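Local atomic coordinates of 2-c-methyl-d-erythritol 2,4-cyclodiphosphate synthase (Plasmodium falciparum, PDB entry 4C81), a protein that catalyses the cyclisation of 4-diphosphocytidyl-2-C-methyl-D-erythritol 2-phosphate to methylerythritol cyclodiphosphate, releasing CMP, a step of non-mevalonate isoprenoid synthesis. Residues G13-K18 with I65-V70; I19-E24 with N52-L57; Y114-V119 with I177-K182; V119-I124 with I171-N176. The protein carries 1 engineered substitution. One frame throughout, in Å; residues are numbered along the deposited sequence.

Contact 1 of 4, residues G13-K18 with I65-V70. With ZN (zinc ion), chain B.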
loop_
_atom_site.group_PDB
_atom_site.type_symbol
_atom_site.label_atom_id
_atom_site.label_comp_id
_atom_site.label_asym_id
_atom_site.label_seq_id
_atom_site.Cartn_x
_atom_site.Cartn_y
_atom_site.Cartn_z
ATOM N N GLY A 13 4.209 -5.572 3.100
ATOM C CA GLY A 13 4.003 -5.946 4.484
ATOM C C GLY A 13 3.304 -4.814 5.204
ATOM O O GLY A 13 3.511 -3.646 4.883
ATOM N N TYR A 14 2.431 -5.179 6.133
ATOM C CA TYR A 14 1.743 -4.215 6.973
ATOM C C TYR A 14 1.890 -4.636 8.427
ATOM O O TYR A 14 1.882 -5.826 8.745
ATOM C CB TYR A 14 0.267 -4.147 6.597
ATOM C CG TYR A 14 -0.577 -3.421 7.617
ATOM C CD1 TYR A 14 -0.622 -2.039 7.646
ATOM C CD2 TYR A 14 -1.326 -4.130 8.553
ATOM C CE1 TYR A 14 -1.395 -1.365 8.582
ATOM C CE2 TYR A 14 -2.108 -3.471 9.487
ATOM C CZ TYR A 14 -2.135 -2.089 9.497
ATOM O OH TYR A 14 -2.902 -1.438 10.429
ATOM N N ASP A 15 2.038 -3.658 9.313
ATOM C CA ASP A 15 1.986 -3.930 10.739
ATOM C C ASP A 15 1.481 -2.711 11.494
ATOM O O ASP A 15 1.583 -1.573 11.014
ATOM C CB ASP A 15 3.357 -4.355 11.263
ATOM C CG ASP A 15 3.288 -5.023 12.629
ATOM O OD1 ASP A 15 2.202 -5.512 13.030
ATOM O OD2 ASP A 15 4.334 -5.055 13.306
ATOM N N ILE A 16 0.914 -2.974 12.669
ATOM C CA ILE A 16 0.413 -1.946 13.570
ATOM C C ILE A 16 0.649 -2.413 15.003
ATOM O O ILE A 16 0.455 -3.594 15.315
ATOM C CB ILE A 16 -1.104 -1.660 13.331
ATOM C CG1 ILE A 16 -1.637 -0.630 14.338
ATOM C CG2 ILE A 16 -1.924 -2.951 13.391
ATOM C CD1 ILE A 16 -3.048 -0.139 14.039
ATOM N N HIS A 17 1.092 -1.496 15.866
ATOM C CA HIS A 17 1.176 -1.774 17.295
ATOM C C HIS A 17 0.671 -0.603 18.117
ATOM O O HIS A 17 0.791 0.554 17.707
ATOM C CB HIS A 17 2.602 -2.157 17.702
ATOM C CG HIS A 17 2.982 -3.544 17.285
ATOM N ND1 HIS A 17 2.433 -4.669 17.862
ATOM C CD2 HIS A 17 3.827 -3.987 16.325
ATOM C CE1 HIS A 17 2.939 -5.746 17.285
ATOM N NE2 HIS A 17 3.786 -5.360 16.350
ATOM N N LYS A 18 0.087 -0.935 19.268
ATOM C CA LYS A 18 -0.388 0.050 20.230
ATOM C C LYS A 18 0.801 0.661 20.954
ATOM O O LYS A 18 1.751 -0.046 21.313
ATOM C CB LYS A 18 -1.325 -0.602 21.253
ATOM C CG LYS A 18 -2.606 -1.174 20.663
ATOM C CD LYS A 18 -3.415 -1.961 21.702
ATOM C CE LYS A 18 -3.972 -1.074 22.811
ATOM N NZ LYS A 18 -4.840 0.021 22.292
ATOM N N ILE A 65 8.518 -1.817 11.765
ATOM C CA ILE A 65 9.374 -1.780 10.578
ATOM C C ILE A 65 9.938 -3.171 10.273
ATOM O O ILE A 65 9.769 -3.693 9.164
ATOM C CB ILE A 65 10.511 -0.741 10.723
ATOM C CG1 ILE A 65 9.930 0.677 10.758
ATOM C CG2 ILE A 65 11.505 -0.864 9.588
ATOM C CD1 ILE A 65 10.981 1.765 10.895
ATOM N N TYR A 66 10.605 -3.776 11.252
ATOM C CA TYR A 66 11.150 -5.120 11.054
ATOM C C TYR A 66 10.070 -6.146 10.723
ATOM O O TYR A 66 10.264 -6.984 9.838
ATOM C CB TYR A 66 11.953 -5.584 12.281
ATOM C CG TYR A 66 13.381 -5.057 12.390
ATOM C CD1 TYR A 66 13.978 -4.313 11.367
ATOM C CD2 TYR A 66 14.151 -5.349 13.512
ATOM C CE1 TYR A 66 15.283 -3.854 11.475
ATOM C CE2 TYR A 66 15.461 -4.896 13.624
ATOM C CZ TYR A 66 16.016 -4.150 12.606
ATOM O OH TYR A 66 17.311 -3.703 12.716
ATOM N N HIS A 67 8.939 -6.079 11.422
ATOM C CA HIS A 67 7.853 -7.032 11.204
ATOM C C HIS A 67 7.248 -6.871 9.808
ATOM O O HIS A 67 7.034 -7.862 9.103
ATOM C CB HIS A 67 6.765 -6.905 12.275
ATOM C CG HIS A 67 7.261 -7.109 13.673
ATOM N ND1 HIS A 67 6.485 -6.855 14.783
ATOM C CD2 HIS A 67 8.465 -7.517 14.141
ATOM C CE1 HIS A 67 7.186 -7.105 15.875
ATOM N NE2 HIS A 67 8.390 -7.511 15.512
ATOM N N SER A 68 6.984 -5.631 9.397
ATOM C CA SER A 68 6.410 -5.393 8.070
ATOM C C SER A 68 7.388 -5.772 6.953
ATOM O O SER A 68 6.971 -6.288 5.920
ATOM C CB SER A 68 5.954 -3.940 7.910
ATOM O OG SER A 68 7.050 -3.056 7.872
ATOM N N ILE A 69 8.680 -5.529 7.162
ATOM C CA ILE A 69 9.701 -5.961 6.200
ATOM C C ILE A 69 9.681 -7.486 6.031
ATOM O O ILE A 69 9.676 -7.987 4.904
ATOM C CB ILE A 69 11.116 -5.484 6.606
ATOM C CG1 ILE A 69 11.256 -3.977 6.385
ATOM C CG2 ILE A 69 12.188 -6.212 5.790
ATOM C CD1 ILE A 69 12.460 -3.366 7.071
ATOM N N VAL A 70 9.651 -8.218 7.144
ATOM C CA VAL A 70 9.589 -9.685 7.098
ATOM C C VAL A 70 8.365 -10.155 6.312
ATOM O O VAL A 70 8.493 -10.962 5.392
ATOM C CB VAL A 70 9.579 -10.311 8.504
ATOM C CG1 VAL A 70 9.285 -11.804 8.431
ATOM C CG2 VAL A 70 10.911 -10.077 9.177
HETATM ZN ZN ZN B . 4.466 -6.449 14.756
HETATM O O HOH W 1 3.732 -8.027 14.220
#

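Contact 2 of 4, residues I19-E24 with N52-L57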
loop_
_atom_site.group_PDB
_atom_site.type_symbol
_atom_site.label_atom_id
_atom_site.label_comp_id
_atom_site.label_asym_id
_atom_site.label_seq_id
_atom_site.Cartn_x
_atom_site.Cartn_y
_atom_site.Cartn_z
ATOM N N ILE A 19 0.746 1.972 21.157
ATOM C CA ILE A 19 1.807 2.683 21.858
ATOM C C ILE A 19 1.259 3.615 22.930
ATOM O O ILE A 19 0.071 3.963 22.933
ATOM C CB ILE A 19 2.682 3.516 20.888
ATOM C CG1 ILE A 19 1.837 4.538 20.112
ATOM C CG2 ILE A 19 3.431 2.603 19.930
ATOM C CD1 ILE A 19 2.629 5.723 19.618
ATOM N N LYS A 20 2.150 4.011 23.835
ATOM C CA LYS A 20 1.872 5.026 24.842
ATOM C C LYS A 20 3.061 5.981 24.879
ATOM O O LYS A 20 4.179 5.578 25.211
ATOM C CB LYS A 20 1.654 4.374 26.208
ATOM C CG LYS A 20 1.388 5.355 27.342
ATOM C CD LYS A 20 0.827 4.653 28.571
ATOM C CE LYS A 20 -0.653 4.332 28.413
ATOM N NZ LYS A 20 -1.212 3.667 29.615
ATOM N N VAL A 21 2.827 7.234 24.500
ATOM C CA VAL A 21 3.882 8.242 24.498
ATOM C C VAL A 21 4.096 8.725 25.927
ATOM O O VAL A 21 3.134 9.033 26.631
ATOM C CB VAL A 21 3.533 9.435 23.584
ATOM C CG1 VAL A 21 4.621 10.499 23.657
ATOM C CG2 VAL A 21 3.345 8.964 22.138
ATOM N N LEU A 22 5.358 8.773 26.349
ATOM C CA LEU A 22 5.702 9.203 27.704
ATOM C C LEU A 22 5.686 10.726 27.779
ATOM O O LEU A 22 6.726 11.384 27.686
ATOM C CB LEU A 22 7.069 8.649 28.118
ATOM C CG LEU A 22 7.188 7.123 28.124
ATOM C CD1 LEU A 22 8.580 6.686 28.564
ATOM C CD2 LEU A 22 6.122 6.494 29.015
ATOM N N ASP A 23 4.483 11.272 27.928
ATOM C CA ASP A 23 4.279 12.713 28.056
ATOM C C ASP A 23 4.055 13.050 29.534
ATOM O O ASP A 23 4.488 12.300 30.412
ATOM C CB ASP A 23 3.101 13.157 27.169
ATOM C CG ASP A 23 1.767 12.531 27.580
ATOM O OD1 ASP A 23 1.710 11.817 28.604
ATOM O OD2 ASP A 23 0.767 12.751 26.866
ATOM N N GLU A 24 3.399 14.177 29.808
ATOM C CA GLU A 24 2.977 14.518 31.164
ATOM C C GLU A 24 1.506 14.127 31.342
ATOM O O GLU A 24 0.604 14.871 30.951
ATOM C CB GLU A 24 3.196 16.008 31.440
ATOM C CG GLU A 24 4.671 16.412 31.525
ATOM C CD GLU A 24 5.386 16.370 30.182
ATOM O OE1 GLU A 24 4.886 16.988 29.218
ATOM O OE2 GLU A 24 6.452 15.723 30.092
ATOM N N ASN A 52 13.177 5.922 23.345
ATOM C CA ASN A 52 13.129 5.976 24.808
ATOM C C ASN A 52 11.918 6.702 25.400
ATOM O O ASN A 52 11.603 6.504 26.572
ATOM C CB ASN A 52 14.423 6.595 25.354
ATOM C CG ASN A 52 15.667 5.812 24.949
ATOM O OD1 ASN A 52 15.602 4.613 24.672
ATOM N ND2 ASN A 52 16.805 6.494 24.909
ATOM N N ASN A 53 11.244 7.525 24.598
ATOM C CA ASN A 53 10.078 8.289 25.058
ATOM C C ASN A 53 8.720 7.696 24.652
ATOM O O ASN A 53 7.685 8.339 24.830
ATOM C CB ASN A 53 10.184 9.757 24.605
ATOM C CG ASN A 53 9.874 9.959 23.122
ATOM O OD1 ASN A 53 9.166 10.898 22.755
ATOM N ND2 ASN A 53 10.405 9.092 22.270
ATOM N N VAL A 54 8.729 6.474 24.121
ATOM C CA VAL A 54 7.495 5.789 23.717
ATOM C C VAL A 54 7.488 4.340 24.207
ATOM O O VAL A 54 8.474 3.618 24.051
ATOM C CB VAL A 54 7.319 5.786 22.180
ATOM C CG1 VAL A 54 5.978 5.168 21.805
ATOM C CG2 VAL A 54 7.434 7.201 21.616
ATOM N N LEU A 55 6.375 3.933 24.813
ATOM C CA LEU A 55 6.169 2.550 25.214
ATOM C C LEU A 55 5.314 1.861 24.163
ATOM O O LEU A 55 4.470 2.498 23.535
ATOM C CB LEU A 55 5.463 2.475 26.569
ATOM C CG LEU A 55 6.225 3.027 27.776
ATOM C CD1 LEU A 55 5.368 2.903 29.024
ATOM C CD2 LEU A 55 7.553 2.308 27.962
ATOM N N VAL A 56 5.542 0.564 23.976
ATOM C CA VAL A 56 4.726 -0.239 23.075
ATOM C C VAL A 56 4.009 -1.307 23.902
ATOM O O VAL A 56 4.626 -1.978 24.735
ATOM C CB VAL A 56 5.573 -0.861 21.936
ATOM C CG1 VAL A 56 6.498 -1.954 22.462
ATOM C CG2 VAL A 56 4.669 -1.394 20.823
ATOM N N LEU A 57 2.699 -1.427 23.697
ATOM C CA LEU A 57 1.879 -2.388 24.430
ATOM C C LEU A 57 1.675 -3.619 23.554
ATOM O O LEU A 57 0.690 -3.715 22.819
ATOM C CB LEU A 57 0.537 -1.763 24.826
ATOM C CG LEU A 57 0.609 -0.437 25.595
ATOM C CD1 LEU A 57 -0.790 0.086 25.886
ATOM C CD2 LEU A 57 1.405 -0.580 26.885
#

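Contact 3 of 4, residues Y114-V119 with I177-K182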
loop_
_atom_site.group_PDB
_atom_site.type_symbol
_atom_site.label_atom_id
_atom_site.label_comp_id
_atom_site.label_asym_id
_atom_site.label_seq_id
_atom_site.Cartn_x
_atom_site.Cartn_y
_atom_site.Cartn_z
ATOM N N TYR A 114 16.734 -15.710 -4.960
ATOM C CA TYR A 114 16.354 -14.316 -5.188
ATOM C C TYR A 114 17.352 -13.366 -4.520
ATOM O O TYR A 114 18.056 -13.746 -3.581
ATOM C CB TYR A 114 14.936 -14.045 -4.656
ATOM C CG TYR A 114 13.832 -14.398 -5.625
ATOM C CD1 TYR A 114 13.408 -13.487 -6.587
ATOM C CD2 TYR A 114 13.202 -15.636 -5.574
ATOM C CE1 TYR A 114 12.400 -13.802 -7.483
ATOM C CE2 TYR A 114 12.193 -15.966 -6.466
ATOM C CZ TYR A 114 11.793 -15.043 -7.418
ATOM O OH TYR A 114 10.789 -15.362 -8.299
ATOM N N ASP A 115 17.421 -12.145 -5.045
ATOM C CA ASP A 115 18.075 -11.018 -4.384
ATOM C C ASP A 115 16.990 -9.990 -4.114
ATOM O O ASP A 115 15.990 -9.956 -4.822
ATOM C CB ASP A 115 19.125 -10.375 -5.291
ATOM C CG ASP A 115 20.330 -11.262 -5.522
ATOM O OD1 ASP A 115 20.857 -11.824 -4.542
ATOM O OD2 ASP A 115 20.762 -11.374 -6.689
ATOM N N ILE A 116 17.190 -9.157 -3.101
ATOM C CA ILE A 116 16.335 -7.988 -2.902
ATOM C C ILE A 116 16.718 -6.936 -3.934
ATOM O O ILE A 116 17.903 -6.690 -4.162
ATOM C CB ILE A 116 16.478 -7.400 -1.479
ATOM C CG1 ILE A 116 15.914 -8.379 -0.446
ATOM C CG2 ILE A 116 15.748 -6.051 -1.366
ATOM C CD1 ILE A 116 16.146 -7.968 0.996
ATOM N N GLY A 117 15.714 -6.337 -4.572
ATOM C CA GLY A 117 15.935 -5.188 -5.438
ATOM C C GLY A 117 16.058 -3.970 -4.549
ATOM O O GLY A 117 17.156 -3.578 -4.159
ATOM N N ASN A 118 14.919 -3.373 -4.218
ATOM C CA ASN A 118 14.875 -2.325 -3.204
ATOM C C ASN A 118 13.663 -2.498 -2.302
ATOM O O ASN A 118 12.754 -3.266 -2.613
ATOM C CB ASN A 118 14.862 -0.938 -3.845
ATOM C CG ASN A 118 13.524 -0.594 -4.455
ATOM O OD1 ASN A 118 13.011 -1.328 -5.297
ATOM N ND2 ASN A 118 12.941 0.516 -4.020
ATOM N N VAL A 119 13.690 -1.804 -1.167
ATOM C CA VAL A 119 12.567 -1.767 -0.236
ATOM C C VAL A 119 12.243 -0.297 0.060
ATOM O O VAL A 119 13.150 0.530 0.206
ATOM C CB VAL A 119 12.866 -2.552 1.065
ATOM C CG1 VAL A 119 13.992 -1.904 1.859
ATOM C CG2 VAL A 119 11.608 -2.681 1.915
ATOM N N ILE A 177 8.435 -4.086 -1.316
ATOM C CA ILE A 177 9.697 -4.682 -1.744
ATOM C C ILE A 177 9.584 -5.341 -3.114
ATOM O O ILE A 177 8.506 -5.788 -3.514
ATOM C CB ILE A 177 10.170 -5.708 -0.690
ATOM C CG1 ILE A 177 11.664 -5.995 -0.840
ATOM C CG2 ILE A 177 9.328 -6.985 -0.736
ATOM C CD1 ILE A 177 12.239 -6.723 0.341
ATOM N N LEU A 178 10.703 -5.367 -3.837
ATOM C CA LEU A 178 10.833 -6.169 -5.046
ATOM C C LEU A 178 11.919 -7.201 -4.802
ATOM O O LEU A 178 12.979 -6.875 -4.262
ATOM C CB LEU A 178 11.233 -5.309 -6.241
ATOM C CG LEU A 178 10.166 -4.383 -6.808
ATOM C CD1 LEU A 178 10.790 -3.505 -7.883
ATOM C CD2 LEU A 178 8.966 -5.148 -7.363
ATOM N N LEU A 179 11.639 -8.442 -5.179
ATOM C CA LEU A 179 12.650 -9.486 -5.213
ATOM C C LEU A 179 12.989 -9.809 -6.663
ATOM O O LEU A 179 12.100 -10.038 -7.483
ATOM C CB LEU A 179 12.156 -10.740 -4.503
ATOM C CG LEU A 179 11.691 -10.554 -3.056
ATOM C CD1 LEU A 179 11.219 -11.872 -2.490
ATOM C CD2 LEU A 179 12.781 -9.950 -2.169
ATOM N N ILE A 180 14.287 -9.829 -6.963
ATOM C CA ILE A 180 14.789 -10.043 -8.318
ATOM C C ILE A 180 15.462 -11.412 -8.408
ATOM O O ILE A 180 16.319 -11.726 -7.584
ATOM C CB ILE A 180 15.838 -8.967 -8.693
ATOM C CG1 ILE A 180 15.331 -7.558 -8.359
ATOM C CG2 ILE A 180 16.198 -9.064 -10.169
ATOM C CD1 ILE A 180 14.015 -7.191 -9.029
ATOM N N PRO A 181 15.083 -12.231 -9.408
ATOM C CA PRO A 181 15.737 -13.537 -9.516
ATOM C C PRO A 181 17.238 -13.414 -9.772
ATOM O O PRO A 181 17.673 -12.498 -10.473
ATOM C CB PRO A 181 15.036 -14.191 -10.715
ATOM C CG PRO A 181 14.449 -13.082 -11.485
ATOM C CD PRO A 181 14.115 -12.007 -10.496
ATOM N N LYS A 182 18.015 -14.316 -9.178
ATOM C CA LYS A 182 19.450 -14.390 -9.443
ATOM C C LYS A 182 19.679 -14.892 -10.866
ATOM O O LYS A 182 18.908 -15.713 -11.370
ATOM C CB LYS A 182 20.142 -15.315 -8.436
ATOM C CG LYS A 182 20.297 -14.706 -7.056
ATOM C CD LYS A 182 20.916 -15.684 -6.080
ATOM C CE LYS A 182 21.347 -14.989 -4.801
ATOM N NZ LYS A 182 22.031 -15.925 -3.868
HETATM O O HOH W 2 19.234 -10.576 -8.956
#

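Contact 4 of 4, residues V119-I124 with I171-N176. With ZN (zinc ion), chain C.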
loop_
_atom_site.group_PDB
_atom_site.type_symbol
_atom_site.label_atom_id
_atom_site.label_comp_id
_atom_site.label_asym_id
_atom_site.label_seq_id
_atom_site.Cartn_x
_atom_site.Cartn_y
_atom_site.Cartn_z
ATOM N N VAL A 119 13.690 -1.804 -1.167
ATOM C CA VAL A 119 12.567 -1.767 -0.236
ATOM C C VAL A 119 12.243 -0.297 0.060
ATOM O O VAL A 119 13.150 0.530 0.206
ATOM C CB VAL A 119 12.866 -2.552 1.065
ATOM C CG1 VAL A 119 13.992 -1.904 1.859
ATOM C CG2 VAL A 119 11.608 -2.681 1.915
ATOM N N ASP A 120 10.951 0.024 0.100
ATOM C CA ASP A 120 10.468 1.367 0.428
ATOM C C ASP A 120 9.472 1.219 1.570
ATOM O O ASP A 120 8.493 0.485 1.457
ATOM C CB ASP A 120 9.801 2.040 -0.780
ATOM C CG ASP A 120 9.503 3.524 -0.546
ATOM O OD1 ASP A 120 10.025 4.111 0.431
ATOM O OD2 ASP A 120 8.752 4.117 -1.346
ATOM N N ILE A 121 9.741 1.927 2.662
ATOM C CA ILE A 121 9.037 1.740 3.917
ATOM C C ILE A 121 8.365 3.052 4.309
ATOM O O ILE A 121 9.009 4.104 4.329
ATOM C CB ILE A 121 10.010 1.297 5.029
ATOM C CG1 ILE A 121 10.714 -0.012 4.639
ATOM C CG2 ILE A 121 9.267 1.118 6.334
ATOM C CD1 ILE A 121 11.994 -0.265 5.393
ATOM N N ASN A 122 7.065 2.973 4.588
ATOM C CA ASN A 122 6.254 4.112 5.004
ATOM C C ASN A 122 5.733 3.899 6.414
ATOM O O ASN A 122 4.900 3.025 6.645
ATOM C CB ASN A 122 5.064 4.272 4.065
ATOM C CG ASN A 122 5.462 4.809 2.716
ATOM O OD1 ASN A 122 6.137 5.828 2.627
ATOM N ND2 ASN A 122 5.036 4.133 1.657
ATOM N N VAL A 123 6.228 4.701 7.352
ATOM C CA VAL A 123 5.738 4.685 8.725
ATOM C C VAL A 123 4.708 5.794 8.889
ATOM O O VAL A 123 4.957 6.929 8.500
ATOM C CB VAL A 123 6.884 4.885 9.734
ATOM C CG1 VAL A 123 6.353 4.937 11.169
ATOM C CG2 VAL A 123 7.923 3.775 9.586
ATOM N N ILE A 124 3.549 5.452 9.442
ATOM C CA ILE A 124 2.505 6.431 9.729
ATOM C C ILE A 124 2.414 6.532 11.240
ATOM O O ILE A 124 2.027 5.576 11.918
ATOM C CB ILE A 124 1.144 6.052 9.119
ATOM C CG1 ILE A 124 1.312 5.710 7.633
ATOM C CG2 ILE A 124 0.160 7.210 9.296
ATOM C CD1 ILE A 124 0.025 5.305 6.940
ATOM N N ILE A 171 0.880 3.050 16.034
ATOM C CA ILE A 171 1.724 3.403 14.887
ATOM C C ILE A 171 1.657 2.267 13.871
ATOM O O ILE A 171 1.456 1.106 14.241
ATOM C CB ILE A 171 3.195 3.658 15.295
ATOM C CG1 ILE A 171 3.780 2.467 16.069
ATOM C CG2 ILE A 171 3.295 4.936 16.136
ATOM C CD1 ILE A 171 5.263 2.589 16.357
ATOM N N GLU A 172 1.816 2.591 12.594
ATOM C CA GLU A 172 1.736 1.556 11.564
ATOM C C GLU A 172 2.775 1.734 10.471
ATOM O O GLU A 172 3.381 2.801 10.322
ATOM C CB GLU A 172 0.311 1.413 11.004
ATOM C CG GLU A 172 -0.236 2.563 10.181
ATOM C CD GLU A 172 -1.682 2.315 9.728
ATOM O OE1 GLU A 172 -2.398 1.532 10.395
ATOM O OE2 GLU A 172 -2.096 2.905 8.707
ATOM N N CYS A 173 3.017 0.646 9.748
ATOM C CA CYS A 173 4.067 0.599 8.735
ATOM C C CYS A 173 3.577 -0.180 7.523
ATOM O O CYS A 173 2.944 -1.229 7.674
ATOM C CB CYS A 173 5.328 -0.077 9.297
ATOM S SG CYS A 173 6.767 0.054 8.209
ATOM N N PHE A 174 3.865 0.351 6.335
ATOM C CA PHE A 174 3.743 -0.375 5.077
ATOM C C PHE A 174 5.131 -0.532 4.484
ATOM O O PHE A 174 5.820 0.452 4.256
ATOM C CB PHE A 174 2.863 0.390 4.086
ATOM C CG PHE A 174 1.417 0.410 4.456
ATOM C CD1 PHE A 174 0.941 1.330 5.378
ATOM C CD2 PHE A 174 0.529 -0.495 3.895
ATOM C CE1 PHE A 174 -0.405 1.353 5.732
ATOM C CE2 PHE A 174 -0.816 -0.474 4.241
ATOM C CZ PHE A 174 -1.280 0.446 5.162
ATOM N N ALA A 175 5.542 -1.771 4.243
ATOM C CA ALA A 175 6.836 -2.051 3.634
ATOM C C ALA A 175 6.592 -2.640 2.252
ATOM O O ALA A 175 5.845 -3.597 2.121
ATOM C CB ALA A 175 7.627 -3.025 4.493
ATOM N N ASN A 176 7.223 -2.057 1.236
ATOM C CA ASN A 176 7.060 -2.480 -0.146
ATOM C C ASN A 176 8.402 -2.911 -0.697
ATOM O O ASN A 176 9.387 -2.185 -0.574
ATOM C CB ASN A 176 6.512 -1.335 -0.990
ATOM C CG ASN A 176 5.228 -0.777 -0.436
ATOM O OD1 ASN A 176 4.142 -1.202 -0.826
ATOM N ND2 ASN A 176 5.342 0.159 0.503
HETATM ZN ZN ZN C . -4.742 1.541 10.564
#

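Contact 1 of 4, residues G13-K18 with I65-V70
The carboxylate of Asp15 lies against the CB and ND1 side of His67, its OD2 3.2 Å from His67 ND1, with the carboxylate and ring planes 41° apart. This is a zinc site of the enzyme, the one beside bound CDP; segment 13-18 of strand 9-21 contributes two ligands and segment 65-70 of helix 64-77 the third. Asp15 OD2 and His17 NE2 each sit 2.0 Å from the zinc ion, and His67 ND1 sits 2.1 Å from it. A water modelled rather close to the metal is the fourth ligand. CG of Asp15 is anti to the backbone N (chi1 -164°), a turn that carries OD2 across to the helix. The two imidazoles meet rim to rim, with centroids 5.5 Å apart and planes at 77°; His17 NE2 lies in the plane of the His67 ring, at its edge.

Second-shell bonds position two of these ligands. Asp15 OD1 forms a salt bridge with Lys157 of the second subunit, and His67 NE2 is hydrogen-bonded to Ser98 OG. Further up the strand, Gly13 CA makes a nearly straight C-H...O contact of 3.3 Å with Ser68 O. Having no side chain, Gly13 lets its backbone come directly against the helix, and the axes of the two segments approach to 6.2 Å.

Bound CDP touches both Asp15 and His17, so the metal centre borders the CDP pocket, consistent with a place in the active site. No hydrogen bond joins the two segments, which implies that metal coordination is the polar link between strand and helix.

Contact 2 of 4, residues I19-E24 with N52-L57
Ile19 and Val54 meet diagonally across an antiparallel beta ladder, in which strand 54-57 lies beside strand 9-21. Ile19 CB approaches Val54 CG1 to 3.8 Å, the two side chains crossing obliquely. Val54 turns CG1 that way by holding it anti to its backbone N (chi1 -175°). Ile19, Val21, Val54 and Val56 share one face of the sheet, Lys20 and Leu55 the other. Beyond the last bridge, Leu22 CD2 packs at 3.7 Å on Leu55 CD1, the two leucines at about a right angle.

The backbone sets these positions. Lys20 and Leu55 form a hydrogen-bonded pair: Lys20 N to Leu55 O and Leu55 N to Lys20 O are both 2.8 Å, the second close to straight at 170°. Ile19 with Val56 and Val21 with Val54 are the non-hydrogen-bonded pairs on either side.

Farther out, Val54 and Val56 bond through their backbones to Leu44 and Lys42, and Leu44 packs on both valines, while Val21 touches Val127 and Lys168. The ladder ends in an inverse gamma turn centred on Leu22, with a weak bond from Asp23 N to Val21 O. Within that turn, Leu22 N still donates to Asn53 O at 2.8 Å.

Contact 3 of 4, residues Y114-V119 with I177-K182
Tyr114 lies across the opposite strand at one end of an antiparallel ladder that carries a beta bulge. Its CB is 4.0 Å from Ile180 O. CG lies 4.1 Å from the same Ile180 O; beyond it CD1 comes within 3.4 Å of Ile180 C and 3.7 Å of Leu179 CB, both oblique to the ring. CE1 meets Pro181 CD at 3.9 Å, and OH, at the tip, leaves the pair of strands to bond with Gly7 O. With CG beside the backbone N (chi1 -85°), the ring swings back toward the neighbouring strand although its CA-CB bond heads away from it.

The ladder starts in regular fashion. Asp115 and Ile180 are a doubly hydrogen-bonded pair, with Asp115 N to Ile180 O practically straight at 178°. Gly117 N then donates to Leu178 O, but Leu178 N returns its bond to Asn118 O, at 3.2 Å. This one-residue shift between Ile116 and Val119 is the bulge, and it buries Asn118 N without a partner in the model.

Ile116 and Leu179 face helix 97-111 through Ile109. On the other face, Asn118 ND2 bonds to Ile10 O of the third subunit, and Leu178 packs on Leu178 of the second, which places the ladder at the trimer interface. Near the strand end, the extended Lys182 crosses Asp115 at about a right angle: CE is 3.2 Å from Asp115 OD1, whereas NZ stands 4.3 Å from that oxygen, beyond a salt bridge.

Contact 4 of 4, residues V119-I124 with I171-N176
Ile124 and Glu172 run side by side, pointing the same way, from a hydrogen-bonded pair of an antiparallel ladder. Glu172 CG is 3.9 Å from Ile124 CB, and Ile124 CD1 ends 3.7 Å from Glu172 OE2. Extended beyond CG, Glu172 brings OE1 to 2.4 Å from a second zinc ion, a rather long metal bond; His159 of the second subunit also binds this ion, and Tyr14 OH bonds to the same OE1. Ile124 CD1 also approaches the Phe174 ring obliquely, 4.2 Å from CE1.

Farther along this face, the Asn122 and Asn176 amides are turned 66° apart, and each ND2 is hydrogen-bonded to Gln12 of the third subunit. Asn176 ND2 adds a weak bond of 3.3 Å to Asp120 O, which already accepts Asn176 N. Six backbone bonds join the strands, that from Asn122 N to Phe174 O being nearly straight at 177°.

On the reverse face, Cys173 SG, held anti to the backbone N (chi1 -171°), packs tightly against Ile121 CG2 at 3.3 Å. The ladder thus lies between two layers. Helix 64-77 packs on the Ile121, Cys173 and Ala175 face through Ile69 and Ser68, while Phe174 turns the other way to meet Phe174 of both other subunits edge to face, beside strand 9-21.

In the fold
All four contacts involve one mixed sheet, ordered 54-57, 9-21, 170-181, 114-124, 152-157. Contact 2 lies at its 54-57 end and is nested in the chain within the loop closed by contact 1; both use strand 9-21. Contacts 3 and 4 come later, use the same two strands and share Val119, with contact 4 nested inside contact 3. Contacts 1 and 4 have centres 8 Å apart, and backbone bonds from Gly13 N to Ala175 O and Cys173 N to Asp15 O join them. Contacts 2 and 3 lie 35 Å apart, on opposite sides of the chain's centre. The sheet therefore links the zinc held between strand 9-21 and helix 64-77 to the subunit interface.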